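Local coordinates for alpha-1,3-glucanase (Streptomyces thermodiastaticus, PDB 7C7D), which hydrolyses alpha-1,3-glucan as a thermostable glycosidase of family GH87, its catalytic unit joining a calcium-bearing beta-sandwich domain to a right-handed parallel beta-helix, at residues 55-67 against 188-200. Numbering follows the deposited sequence.
Sequences ADLPFTSVEAESA and VTVDVADFEQVSA. With CA (calcium ion), chain C.
Glu-63, Glu-65 and Asp-191 tie the two segments together through a calcium ion, a hard cation that suits carboxylate and carbonyl oxygens. Glu-63 gives one oxygen, OE2, 2.3 Å from the calcium; Glu-65 grips it with both carboxylate oxygens; Asp-191 adds OD1 and its own carbonyl O, the latter 2.6 Å from the metal. With CG beside its backbone N and the chain bent at chi2 (-72°), Glu-63 brings OE2 round to the metal. The carbonyl O of Asp-191 also accepts the N-H of Ala-64 from above its plane, and the backbone oxygens of Ser-88 and Gln-91 complete the site. The cation probably offsets the charge of the three gathered carboxylates.

From there the strands run antiparallel, with paired backbone bonds between Val-62 and Ala-193 and between Thr-60 and Phe-195. Ser-61, whose short hydroxyl just spans to the neighbouring strand, donates from OG to Asp-194 OD1 (2.7 Å), 48° out of the carboxylate plane.

The flat Phe-59 ring lies alongside Asp-194, CD1 3.6 Å from its CB. On the face of the sheet carrying Thr-60, Val-62 and Phe-195, beta-branched Val-62 packs CG2 3.9 Å from Phe-195 CE1. Ala-64's small methyl fits against the backbone, CB 3.2 Å from Val-190 O.

Strand 188-196 also pairs with strands 92-95 and 109-117, while Phe-103 of strand 100-104 covers Val-62 and Ala-193. Glu-196 OE2 and Asp-194 OD2 form salt bridges with Arg-346 and Arg-372, bonding the sheet to the parallel beta-helix.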
# COMPACT_ATOMS: atom_id res chain seq x y z
N ALA A 55 -0.00 2.69 -10.97
CA ALA A 55 1.10 3.62 -11.16
C ALA A 55 1.81 3.34 -12.47
O ALA A 55 1.88 2.20 -12.94
CB ALA A 55 2.09 3.47 -10.01
N ASP A 56 2.35 4.40 -13.05
CA ASP A 56 3.27 4.29 -14.18
C ASP A 56 4.64 4.03 -13.59
O ASP A 56 5.27 4.93 -13.02
CB ASP A 56 3.24 5.59 -14.99
CG ASP A 56 4.11 5.53 -16.22
OD1 ASP A 56 4.51 4.42 -16.62
OD2 ASP A 56 4.36 6.60 -16.82
N LEU A 57 5.11 2.79 -13.69
CA LEU A 57 6.29 2.36 -12.98
C LEU A 57 7.37 1.88 -13.94
O LEU A 57 7.06 1.21 -14.93
CB LEU A 57 5.96 1.20 -12.03
CG LEU A 57 4.96 1.53 -10.92
CD1 LEU A 57 4.32 0.26 -10.36
CD2 LEU A 57 5.64 2.32 -9.81
N PRO A 58 8.63 2.18 -13.67
CA PRO A 58 9.73 1.75 -14.54
C PRO A 58 10.18 0.33 -14.24
O PRO A 58 11.35 -0.00 -14.47
CB PRO A 58 10.83 2.75 -14.21
CG PRO A 58 10.62 3.00 -12.73
CD PRO A 58 9.12 3.01 -12.55
N PHE A 59 9.30 -0.51 -13.71
CA PHE A 59 9.61 -1.91 -13.46
C PHE A 59 8.43 -2.78 -13.84
O PHE A 59 7.28 -2.32 -13.90
CB PHE A 59 10.09 -2.19 -12.02
CG PHE A 59 9.01 -2.07 -10.96
CD1 PHE A 59 8.16 -3.13 -10.67
CD2 PHE A 59 8.90 -0.91 -10.21
CE1 PHE A 59 7.20 -3.03 -9.68
CE2 PHE A 59 7.93 -0.80 -9.21
CZ PHE A 59 7.08 -1.86 -8.95
N THR A 60 8.72 -4.06 -14.06
CA THR A 60 7.69 -5.07 -14.31
C THR A 60 7.91 -6.23 -13.35
O THR A 60 9.03 -6.70 -13.18
CB THR A 60 7.75 -5.56 -15.76
OG1 THR A 60 7.44 -4.46 -16.62
CG2 THR A 60 6.76 -6.67 -15.99
N SER A 61 6.82 -6.67 -12.73
CA SER A 61 6.88 -7.78 -11.78
C SER A 61 6.61 -9.10 -12.49
O SER A 61 5.80 -9.17 -13.41
CB SER A 61 5.84 -7.57 -10.67
OG SER A 61 6.08 -6.37 -9.98
N VAL A 62 7.31 -10.14 -12.04
CA VAL A 62 7.08 -11.50 -12.51
C VAL A 62 6.85 -12.37 -11.28
O VAL A 62 7.72 -12.45 -10.40
CB VAL A 62 8.27 -12.03 -13.33
CG1 VAL A 62 7.97 -13.45 -13.81
CG2 VAL A 62 8.56 -11.11 -14.51
N GLU A 63 5.69 -13.00 -11.21
CA GLU A 63 5.39 -13.88 -10.08
C GLU A 63 6.32 -15.09 -10.13
O GLU A 63 6.55 -15.68 -11.18
CB GLU A 63 3.94 -14.34 -10.13
CG GLU A 63 2.91 -13.22 -9.99
CD GLU A 63 2.83 -12.65 -8.58
OE1 GLU A 63 2.12 -11.64 -8.42
OE2 GLU A 63 3.45 -13.21 -7.65
N ALA A 64 6.84 -15.47 -8.96
CA ALA A 64 7.74 -16.62 -8.93
C ALA A 64 7.05 -17.89 -9.40
O ALA A 64 7.68 -18.74 -10.04
CB ALA A 64 8.29 -16.80 -7.51
N GLU A 65 5.75 -18.01 -9.12
CA GLU A 65 4.99 -19.19 -9.51
C GLU A 65 4.80 -19.27 -11.02
O GLU A 65 4.37 -20.32 -11.51
CB GLU A 65 3.65 -19.21 -8.77
CG GLU A 65 2.79 -17.95 -8.96
CD GLU A 65 3.03 -16.86 -7.91
OE1 GLU A 65 4.15 -16.74 -7.38
OE2 GLU A 65 2.09 -16.08 -7.63
N SER A 66 5.10 -18.20 -11.76
CA SER A 66 5.05 -18.21 -13.22
C SER A 66 6.41 -18.50 -13.84
O SER A 66 6.52 -18.55 -15.07
CB SER A 66 4.52 -16.88 -13.76
OG SER A 66 5.53 -15.89 -13.77
N ALA A 67 7.44 -18.68 -13.03
CA ALA A 67 8.79 -18.92 -13.52
C ALA A 67 9.10 -20.42 -13.45
O ALA A 67 8.30 -21.22 -12.96
CB ALA A 67 9.79 -18.08 -12.73
N VAL A 188 14.24 -20.37 1.22
CA VAL A 188 13.66 -19.08 0.85
C VAL A 188 12.37 -19.33 0.09
O VAL A 188 12.37 -20.08 -0.90
CB VAL A 188 14.63 -18.23 0.01
CG1 VAL A 188 14.02 -16.85 -0.25
CG2 VAL A 188 15.99 -18.12 0.69
N THR A 189 11.29 -18.70 0.52
CA THR A 189 10.03 -18.73 -0.21
C THR A 189 9.96 -17.45 -1.03
O THR A 189 9.86 -16.36 -0.48
CB THR A 189 8.86 -18.87 0.75
OG1 THR A 189 8.99 -20.13 1.44
CG2 THR A 189 7.53 -18.85 -0.00
N VAL A 190 10.07 -17.60 -2.35
CA VAL A 190 10.12 -16.46 -3.27
C VAL A 190 8.72 -16.18 -3.80
O VAL A 190 8.07 -17.08 -4.35
CB VAL A 190 11.12 -16.72 -4.41
CG1 VAL A 190 11.19 -15.51 -5.33
CG2 VAL A 190 12.50 -17.05 -3.85
N ASP A 191 8.27 -14.94 -3.65
CA ASP A 191 6.91 -14.57 -4.03
C ASP A 191 6.84 -13.99 -5.45
O ASP A 191 6.06 -14.46 -6.29
CB ASP A 191 6.39 -13.56 -3.01
CG ASP A 191 4.98 -13.09 -3.31
OD1 ASP A 191 4.30 -13.70 -4.18
OD2 ASP A 191 4.55 -12.12 -2.65
N VAL A 192 7.63 -12.95 -5.70
CA VAL A 192 7.54 -12.16 -6.93
C VAL A 192 8.85 -11.39 -7.04
O VAL A 192 9.46 -11.05 -6.03
CB VAL A 192 6.29 -11.23 -6.89
CG1 VAL A 192 6.26 -10.36 -5.63
CG2 VAL A 192 6.20 -10.38 -8.16
N ALA A 193 9.28 -11.15 -8.27
CA ALA A 193 10.49 -10.37 -8.53
C ALA A 193 10.16 -9.21 -9.45
O ALA A 193 9.39 -9.36 -10.41
CB ALA A 193 11.58 -11.24 -9.17
N ASP A 194 10.73 -8.04 -9.15
CA ASP A 194 10.54 -6.83 -9.93
C ASP A 194 11.81 -6.53 -10.71
O ASP A 194 12.91 -6.52 -10.13
CB ASP A 194 10.22 -5.62 -9.04
CG ASP A 194 9.08 -5.87 -8.06
OD1 ASP A 194 8.17 -6.67 -8.35
OD2 ASP A 194 9.11 -5.24 -6.98
N PHE A 195 11.68 -6.27 -12.01
CA PHE A 195 12.81 -6.00 -12.89
C PHE A 195 12.73 -4.54 -13.32
O PHE A 195 11.77 -4.15 -13.99
CB PHE A 195 12.76 -6.94 -14.08
CG PHE A 195 12.95 -8.38 -13.71
CD1 PHE A 195 11.88 -9.16 -13.29
CD2 PHE A 195 14.22 -8.94 -13.72
CE1 PHE A 195 12.07 -10.48 -12.92
CE2 PHE A 195 14.41 -10.26 -13.35
CZ PHE A 195 13.34 -11.03 -12.95
N GLU A 196 13.72 -3.75 -12.90
CA GLU A 196 13.67 -2.29 -13.03
C GLU A 196 14.88 -1.78 -13.79
O GLU A 196 16.00 -2.30 -13.64
CB GLU A 196 13.63 -1.61 -11.65
CG GLU A 196 13.42 -0.10 -11.71
CD GLU A 196 13.11 0.53 -10.37
OE1 GLU A 196 12.86 -0.21 -9.39
OE2 GLU A 196 13.10 1.78 -10.30
N GLN A 197 14.66 -0.74 -14.59
CA GLN A 197 15.74 0.02 -15.21
C GLN A 197 16.00 1.24 -14.33
O GLN A 197 15.20 2.18 -14.30
CB GLN A 197 15.36 0.46 -16.62
CG GLN A 197 16.49 1.15 -17.35
CD GLN A 197 17.68 0.23 -17.56
OE1 GLN A 197 18.83 0.68 -17.53
NE2 GLN A 197 17.41 -1.04 -17.80
N VAL A 198 17.13 1.23 -13.62
CA VAL A 198 17.52 2.32 -12.74
C VAL A 198 18.57 3.15 -13.46
O VAL A 198 19.55 2.61 -13.98
CB VAL A 198 18.05 1.79 -11.40
CG1 VAL A 198 18.64 2.93 -10.57
CG2 VAL A 198 16.94 1.08 -10.64
N SER A 199 18.36 4.46 -13.49
CA SER A 199 19.31 5.37 -14.11
C SER A 199 20.63 5.35 -13.35
O SER A 199 20.70 5.01 -12.17
CB SER A 199 18.75 6.79 -14.10
OG SER A 199 17.81 6.97 -15.14
N ALA A 200 21.70 5.73 -14.05
CA ALA A 200 22.97 5.94 -13.38
C ALA A 200 22.83 7.03 -12.32
O ALA A 200 21.92 7.87 -12.36
CB ALA A 200 24.05 6.33 -14.40
CA CA C . 3.51 -14.80 -6.00